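Local coordinates for protein halogenase (PDB 3E1T) that binds flavin-adenine dinucleotide and, as an FAD-dependent halogenase from a myxobacterium, probably installs the chlorine of chondrochloren, at residues F187-L192 and G233-R238; D217-Y222 and Y375-R380. One frame throughout, in Å; residues are numbered along the deposited sequence.

In the fold
Contact 1 and contact 2 lie on the same side of the chain's centre, with their own centres about 8 Å apart. Both reach one mixed sheet, which runs on from strand 189-197 to 229-237 and then to 218-224. Contact 1 pairs the first two of these strands. Contact 2 sets the short helix 375-378 against the start of strand 218-224. Along the chain the segments alternate: 187-192, 217-222, 233-238, then 375-380. Backbone bonds of Val235 with Trp219 and of Gly233 with Trp221 join the two contacts. Ala191 and Trp221, one from each contact, touch FAD, so this sheet contributes to the flavin pocket.

Contact 1. Residues F187-L192 and G233-R238; sequences FQNVAL and GAVVSR
Val190 and Val236 face each other in an antiparallel strand pair of the mixed sheet beside the flavin. They form a hydrogen-bonded pair. Val190 N donates to Val236 O at 2.9 Å, and Val236 N returns a bond to Val190 O. Leu192 and Ala234 repeat this pattern, with Leu192 N 2.8 Å from Ala234 O. The non-hydrogen-bonded pair Ala191 and Val235 lies between them. Here Ala191 CA and Val235 CA come within 4.3 Å, and their CA-H groups point at carbonyl oxygens of the opposite strand.

The side chains sort by face. Val190, Leu192, Ala234 and Val236 share one face, where helix 248-257 packs on Leu192, Ala234 and Val236. In both valines CG2 sits between the backbone N and the carbonyl carbon, and the two CG2 methyls meet at 3.6 Å. Ala191 and Val235 are on the opposite face, toward Trp221. There Ala191 touches FAD, so its small methyl is part of the pocket wall.

At the end of the pair, Arg238 N donates to Gln188 O at 3.1 Å. This bond carries the pairing past the last bridge, Asn189 with Ser237, to the start of helix 238-241. Ser237 is the N-cap of that helix, and its OG accepts from Ala240 N. Gln188 NE2 bonds to Glu239 on the same helix. The Arg238 chain runs extended from CG to NE, which takes its guanidinium away from the strands to a salt bridge with Asp285. Its aliphatic part stays in the contact: CG lies 4.1 Å from Val190 CG1, and CD lies 3.8 Å from Gln188 CG.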
loop_
_atom_site.group_PDB
_atom_site.type_symbol
_atom_site.label_atom_id
_atom_site.label_comp_id
_atom_site.label_asym_id
_atom_site.label_seq_id
_atom_site.Cartn_x
_atom_site.Cartn_y
_atom_site.Cartn_z
ATOM N N PHE A 187 -3.643 -8.701 10.679
ATOM C CA PHE A 187 -3.606 -8.942 9.244
ATOM C C PHE A 187 -2.637 -10.072 8.897
ATOM O O PHE A 187 -1.755 -9.922 8.054
ATOM C CB PHE A 187 -3.258 -7.643 8.497
ATOM C CG PHE A 187 -4.234 -6.517 8.757
ATOM C CD1 PHE A 187 -5.478 -6.500 8.135
ATOM C CD2 PHE A 187 -3.921 -5.507 9.646
ATOM C CE1 PHE A 187 -6.388 -5.478 8.384
ATOM C CE2 PHE A 187 -4.813 -4.470 9.893
ATOM C CZ PHE A 187 -6.053 -4.457 9.238
ATOM N N GLN A 188 -2.833 -11.214 9.549
ATOM C CA GLN A 188 -1.986 -12.387 9.367
ATOM C C GLN A 188 -2.555 -13.215 8.221
ATOM O O GLN A 188 -3.096 -14.312 8.421
ATOM C CB GLN A 188 -1.953 -13.191 10.667
ATOM C CG GLN A 188 -0.745 -14.094 10.836
ATOM C CD GLN A 188 -0.594 -14.569 12.274
ATOM O OE1 GLN A 188 -0.399 -13.761 13.190
ATOM N NE2 GLN A 188 -0.713 -15.879 12.485
ATOM N N ASN A 189 -2.435 -12.656 7.018
ATOM C CA ASN A 189 -3.088 -13.180 5.834
ATOM C C ASN A 189 -2.055 -13.479 4.757
ATOM O O ASN A 189 -0.937 -12.951 4.796
ATOM C CB ASN A 189 -4.089 -12.161 5.270
ATOM C CG ASN A 189 -5.013 -11.562 6.324
ATOM O OD1 ASN A 189 -5.459 -10.414 6.185
ATOM N ND2 ASN A 189 -5.328 -12.333 7.361
ATOM N N VAL A 190 -2.432 -14.338 3.812
ATOM C CA VAL A 190 -1.649 -14.584 2.619
ATOM C C VAL A 190 -2.529 -14.323 1.397
ATOM O O VAL A 190 -3.706 -14.698 1.380
ATOM C CB VAL A 190 -1.083 -16.023 2.580
ATOM C CG1 VAL A 190 -0.181 -16.265 3.777
ATOM C CG2 VAL A 190 -2.210 -17.035 2.572
ATOM N N ALA A 191 -1.977 -13.637 0.403
ATOM C CA ALA A 191 -2.691 -13.432 -0.861
ATOM C C ALA A 191 -2.172 -14.406 -1.917
ATOM O O ALA A 191 -0.968 -14.650 -2.017
ATOM C CB ALA A 191 -2.552 -12.016 -1.337
ATOM N N LEU A 192 -3.095 -14.967 -2.686
ATOM C CA LEU A 192 -2.778 -15.905 -3.757
ATOM C C LEU A 192 -3.464 -15.363 -4.992
ATOM O O LEU A 192 -4.686 -15.240 -4.997
ATOM C CB LEU A 192 -3.333 -17.285 -3.410
ATOM C CG LEU A 192 -3.079 -18.433 -4.390
ATOM C CD1 LEU A 192 -1.582 -18.748 -4.494
ATOM C CD2 LEU A 192 -3.833 -19.655 -3.924
ATOM N N GLY A 233 -7.345 -12.165 -6.979
ATOM C CA GLY A 233 -6.587 -12.654 -5.839
ATOM C C GLY A 233 -7.457 -13.041 -4.675
ATOM O O GLY A 233 -8.445 -12.358 -4.382
ATOM N N ALA A 234 -7.094 -14.150 -4.035
ATOM C CA ALA A 234 -7.730 -14.600 -2.798
ATOM C C ALA A 234 -6.820 -14.243 -1.623
ATOM O O ALA A 234 -5.611 -14.534 -1.646
ATOM C CB ALA A 234 -7.975 -16.086 -2.846
ATOM N N VAL A 235 -7.397 -13.554 -0.642
ATOM C CA VAL A 235 -6.701 -13.190 0.588
ATOM C C VAL A 235 -7.286 -14.125 1.659
ATOM O O VAL A 235 -8.464 -14.009 2.017
ATOM C CB VAL A 235 -6.919 -11.701 0.960
ATOM C CG1 VAL A 235 -6.281 -11.367 2.299
ATOM C CG2 VAL A 235 -6.380 -10.758 -0.158
ATOM N N VAL A 236 -6.465 -15.068 2.124
ATOM C CA VAL A 236 -6.891 -16.104 3.071
ATOM C C VAL A 236 -5.965 -16.112 4.310
ATOM O O VAL A 236 -5.066 -15.280 4.410
ATOM C CB VAL A 236 -6.981 -17.499 2.364
ATOM C CG1 VAL A 236 -8.021 -17.470 1.213
ATOM C CG2 VAL A 236 -5.632 -17.944 1.814
ATOM N N SER A 237 -6.202 -17.019 5.258
ATOM C CA SER A 237 -5.381 -17.104 6.459
ATOM C C SER A 237 -3.973 -17.606 6.152
ATOM O O SER A 237 -3.781 -18.479 5.304
ATOM C CB SER A 237 -6.031 -18.014 7.508
ATOM O OG SER A 237 -5.694 -19.375 7.260
ATOM N N ARG A 238 -2.997 -17.051 6.870
ATOM C CA ARG A 238 -1.619 -17.535 6.838
ATOM C C ARG A 238 -1.540 -19.050 7.064
ATOM O O ARG A 238 -0.709 -19.728 6.466
ATOM C CB ARG A 238 -0.769 -16.800 7.886
ATOM C CG ARG A 238 0.732 -16.977 7.680
ATOM C CD ARG A 238 1.584 -16.386 8.816
ATOM N NE ARG A 238 2.984 -16.291 8.395
ATOM C CZ ARG A 238 3.864 -17.288 8.470
ATOM N NH1 ARG A 238 3.508 -18.464 8.972
ATOM N NH2 ARG A 238 5.107 -17.110 8.046
#

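Contact 2. Residues D217-Y222 and Y375-R380; sequences DGWFWY and YFWSAR
Phe376 lays one face of its ring on Gly218. Gly218 CA stands 3.6 Å from the ring centroid and 11° off the ring normal, a CH-pi contact. The Phe376 side chain leaves with CG anti to the backbone N (chi1 179°), and this sends the ring from the helix onto the strand. The backbone angles of Gly218 by themselves call for glycine, since a CB would be jammed against the carbonyl O of Asp217. Its bare CA can lie over the middle of the ring.

The opposite face of the Phe376 ring carries Arg380 NE, offset toward the rim. Arg380 NH1 also donates to Phe376 O at 3.0 Å, on a lone pair in the carbonyl plane. An alanine in place of Phe376 is likely to open a gap over Gly218 and leave the Arg380 guanidinium without the ring it lies on.

With CG anti to the carbonyl carbon (chi1 -61°), the Trp377 indole lies with one face over Phe376 CD2 and brings its edge to Gly218 O, CZ2 being 3.4 Å away. Its NE1 bonds to Phe215 O. Trp377 CH2 meets Trp219 CD1 at 4.0 Å, and the two side chains cross at about a right angle. Trp219 NE1 bonds to Tyr366 OH. A water joins Asp217 OD1 to Phe376 N, and Asp217 OD2 pairs with Arg258. Through Phe376 and Trp377, helix 375-378 packs on the start of strand 218-224, in the mixed sheet of this FAD-dependent halogenase, whose Trp221 further along the strand touches the flavin cofactor.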
loop_
_atom_site.group_PDB
_atom_site.type_symbol
_atom_site.label_atom_id
_atom_site.label_comp_id
_atom_site.label_asym_id
_atom_site.label_seq_id
_atom_site.Cartn_x
_atom_site.Cartn_y
_atom_site.Cartn_z
ATOM N N ASP A 217 -13.557 -18.505 3.602
ATOM C CA ASP A 217 -12.140 -18.623 3.982
ATOM C C ASP A 217 -11.333 -17.325 3.780
ATOM O O ASP A 217 -10.102 -17.323 3.910
ATOM C CB ASP A 217 -11.482 -19.793 3.239
ATOM C CG ASP A 217 -11.827 -21.156 3.848
ATOM O OD1 ASP A 217 -12.551 -21.218 4.857
ATOM O OD2 ASP A 217 -11.342 -22.173 3.323
ATOM N N GLY A 218 -12.017 -16.228 3.483
ATOM C CA GLY A 218 -11.334 -14.951 3.250
ATOM C C GLY A 218 -12.076 -14.084 2.277
ATOM O O GLY A 218 -13.302 -14.008 2.326
ATOM N N TRP A 219 -11.344 -13.425 1.388
ATOM C CA TRP A 219 -11.973 -12.555 0.405
ATOM C C TRP A 219 -11.176 -12.463 -0.885
ATOM O O TRP A 219 -9.980 -12.739 -0.904
ATOM C CB TRP A 219 -12.265 -11.151 0.982
ATOM C CG TRP A 219 -11.043 -10.357 1.385
ATOM C CD1 TRP A 219 -10.365 -10.443 2.565
ATOM C CD2 TRP A 219 -10.381 -9.338 0.616
ATOM N NE1 TRP A 219 -9.313 -9.551 2.576
ATOM C CE2 TRP A 219 -9.297 -8.867 1.392
ATOM C CE3 TRP A 219 -10.585 -8.798 -0.657
ATOM C CZ2 TRP A 219 -8.417 -7.879 0.935
ATOM C CZ3 TRP A 219 -9.717 -7.807 -1.113
ATOM C CH2 TRP A 219 -8.644 -7.358 -0.315
ATOM N N PHE A 220 -11.864 -12.087 -1.959
ATOM C CA PHE A 220 -11.268 -11.949 -3.282
ATOM C C PHE A 220 -11.213 -10.489 -3.698
ATOM O O PHE A 220 -12.112 -9.709 -3.368
ATOM C CB PHE A 220 -12.117 -12.694 -4.317
ATOM C CG PHE A 220 -11.695 -14.102 -4.566
ATOM C CD1 PHE A 220 -10.677 -14.382 -5.474
ATOM C CD2 PHE A 220 -12.344 -15.153 -3.931
ATOM C CE1 PHE A 220 -10.284 -15.697 -5.723
ATOM C CE2 PHE A 220 -11.970 -16.471 -4.162
ATOM C CZ PHE A 220 -10.942 -16.753 -5.068
ATOM N N TRP A 221 -10.164 -10.114 -4.420
ATOM C CA TRP A 221 -10.226 -8.912 -5.248
ATOM C C TRP A 221 -10.369 -9.303 -6.712
ATOM O O TRP A 221 -9.972 -10.405 -7.114
ATOM C CB TRP A 221 -9.026 -7.979 -5.033
ATOM C CG TRP A 221 -7.736 -8.394 -5.715
ATOM C CD1 TRP A 221 -7.426 -8.262 -7.040
ATOM C CD2 TRP A 221 -6.569 -8.955 -5.086
ATOM N NE1 TRP A 221 -6.152 -8.736 -7.287
ATOM C CE2 TRP A 221 -5.600 -9.155 -6.102
ATOM C CE3 TRP A 221 -6.256 -9.329 -3.769
ATOM C CZ2 TRP A 221 -4.339 -9.699 -5.841
ATOM C CZ3 TRP A 221 -4.994 -9.859 -3.503
ATOM C CH2 TRP A 221 -4.051 -10.050 -4.544
ATOM N N TYR A 222 -10.934 -8.390 -7.500
ATOM C CA TYR A 222 -11.256 -8.618 -8.916
ATOM C C TYR A 222 -11.099 -7.266 -9.591
ATOM O O TYR A 222 -11.978 -6.416 -9.500
ATOM C CB TYR A 222 -12.697 -9.120 -9.067
ATOM C CG TYR A 222 -13.102 -9.558 -10.477
ATOM C CD1 TYR A 222 -12.961 -10.885 -10.876
ATOM C CD2 TYR A 222 -13.657 -8.656 -11.391
ATOM C CE1 TYR A 222 -13.341 -11.307 -12.154
ATOM C CE2 TYR A 222 -14.056 -9.076 -12.696
ATOM C CZ TYR A 222 -13.887 -10.400 -13.059
ATOM O OH TYR A 222 -14.262 -10.855 -14.315
ATOM N N TYR A 375 -13.970 -19.572 10.247
ATOM C CA TYR A 375 -12.824 -19.427 11.133
ATOM C C TYR A 375 -12.067 -18.124 10.826
ATOM O O TYR A 375 -11.722 -17.398 11.748
ATOM C CB TYR A 375 -11.905 -20.661 11.106
ATOM C CG TYR A 375 -10.527 -20.424 11.704
ATOM C CD1 TYR A 375 -10.368 -19.941 13.008
ATOM C CD2 TYR A 375 -9.381 -20.661 10.948
ATOM C CE1 TYR A 375 -9.097 -19.700 13.544
ATOM C CE2 TYR A 375 -8.114 -20.437 11.470
ATOM C CZ TYR A 375 -7.975 -19.956 12.770
ATOM O OH TYR A 375 -6.694 -19.736 13.266
ATOM N N PHE A 376 -11.873 -17.826 9.542
ATOM C CA PHE A 376 -11.149 -16.626 9.089
ATOM C C PHE A 376 -11.779 -15.345 9.651
ATOM O O PHE A 376 -11.101 -14.555 10.306
ATOM C CB PHE A 376 -11.074 -16.607 7.547
ATOM C CG PHE A 376 -10.371 -15.387 6.960
ATOM C CD1 PHE A 376 -9.035 -15.464 6.556
ATOM C CD2 PHE A 376 -11.054 -14.175 6.786
ATOM C CE1 PHE A 376 -8.385 -14.336 5.999
ATOM C CE2 PHE A 376 -10.402 -13.039 6.234
ATOM C CZ PHE A 376 -9.077 -13.131 5.840
ATOM N N TRP A 377 -13.075 -15.148 9.418
ATOM C CA TRP A 377 -13.749 -13.940 9.905
ATOM C C TRP A 377 -13.918 -13.882 11.421
ATOM O O TRP A 377 -13.768 -12.811 12.021
ATOM C CB TRP A 377 -15.073 -13.710 9.163
ATOM C CG TRP A 377 -14.833 -13.525 7.720
ATOM C CD1 TRP A 377 -14.994 -14.458 6.730
ATOM C CD2 TRP A 377 -14.305 -12.353 7.089
ATOM N NE1 TRP A 377 -14.620 -13.928 5.523
ATOM C CE2 TRP A 377 -14.193 -12.637 5.716
ATOM C CE3 TRP A 377 -13.934 -11.082 7.552
ATOM C CZ2 TRP A 377 -13.730 -11.695 4.788
ATOM C CZ3 TRP A 377 -13.467 -10.154 6.629
ATOM C CH2 TRP A 377 -13.361 -10.471 5.267
ATOM N N SER A 378 -14.192 -15.023 12.054
ATOM C CA SER A 378 -14.343 -15.041 13.520
ATOM C C SER A 378 -13.056 -14.624 14.251
ATOM O O SER A 378 -13.116 -14.046 15.330
ATOM C CB SER A 378 -14.803 -16.410 14.015
ATOM O OG SER A 378 -13.752 -17.362 13.877
ATOM N N ALA A 379 -11.904 -14.911 13.652
ATOM C CA ALA A 379 -10.612 -14.521 14.225
ATOM C C ALA A 379 -10.180 -13.091 13.857
ATOM O O ALA A 379 -9.142 -12.612 14.331
ATOM C CB ALA A 379 -9.539 -15.516 13.814
ATOM N N ARG A 380 -10.943 -12.431 12.993
ATOM C CA ARG A 380 -10.653 -11.053 12.600
ATOM C C ARG A 380 -11.754 -10.098 13.058
ATOM O O ARG A 380 -12.432 -9.439 12.257
ATOM C CB ARG A 380 -10.351 -10.972 11.105
ATOM C CG ARG A 380 -8.975 -11.573 10.784
ATOM C CD ARG A 380 -8.919 -12.172 9.397
ATOM N NE ARG A 380 -7.632 -12.830 9.123
ATOM C CZ ARG A 380 -7.293 -14.049 9.528
ATOM N NH1 ARG A 380 -8.141 -14.783 10.238
ATOM N NH2 ARG A 380 -6.102 -14.553 9.216
HETATM O O HOH W 1 -12.255 -19.935 7.380
#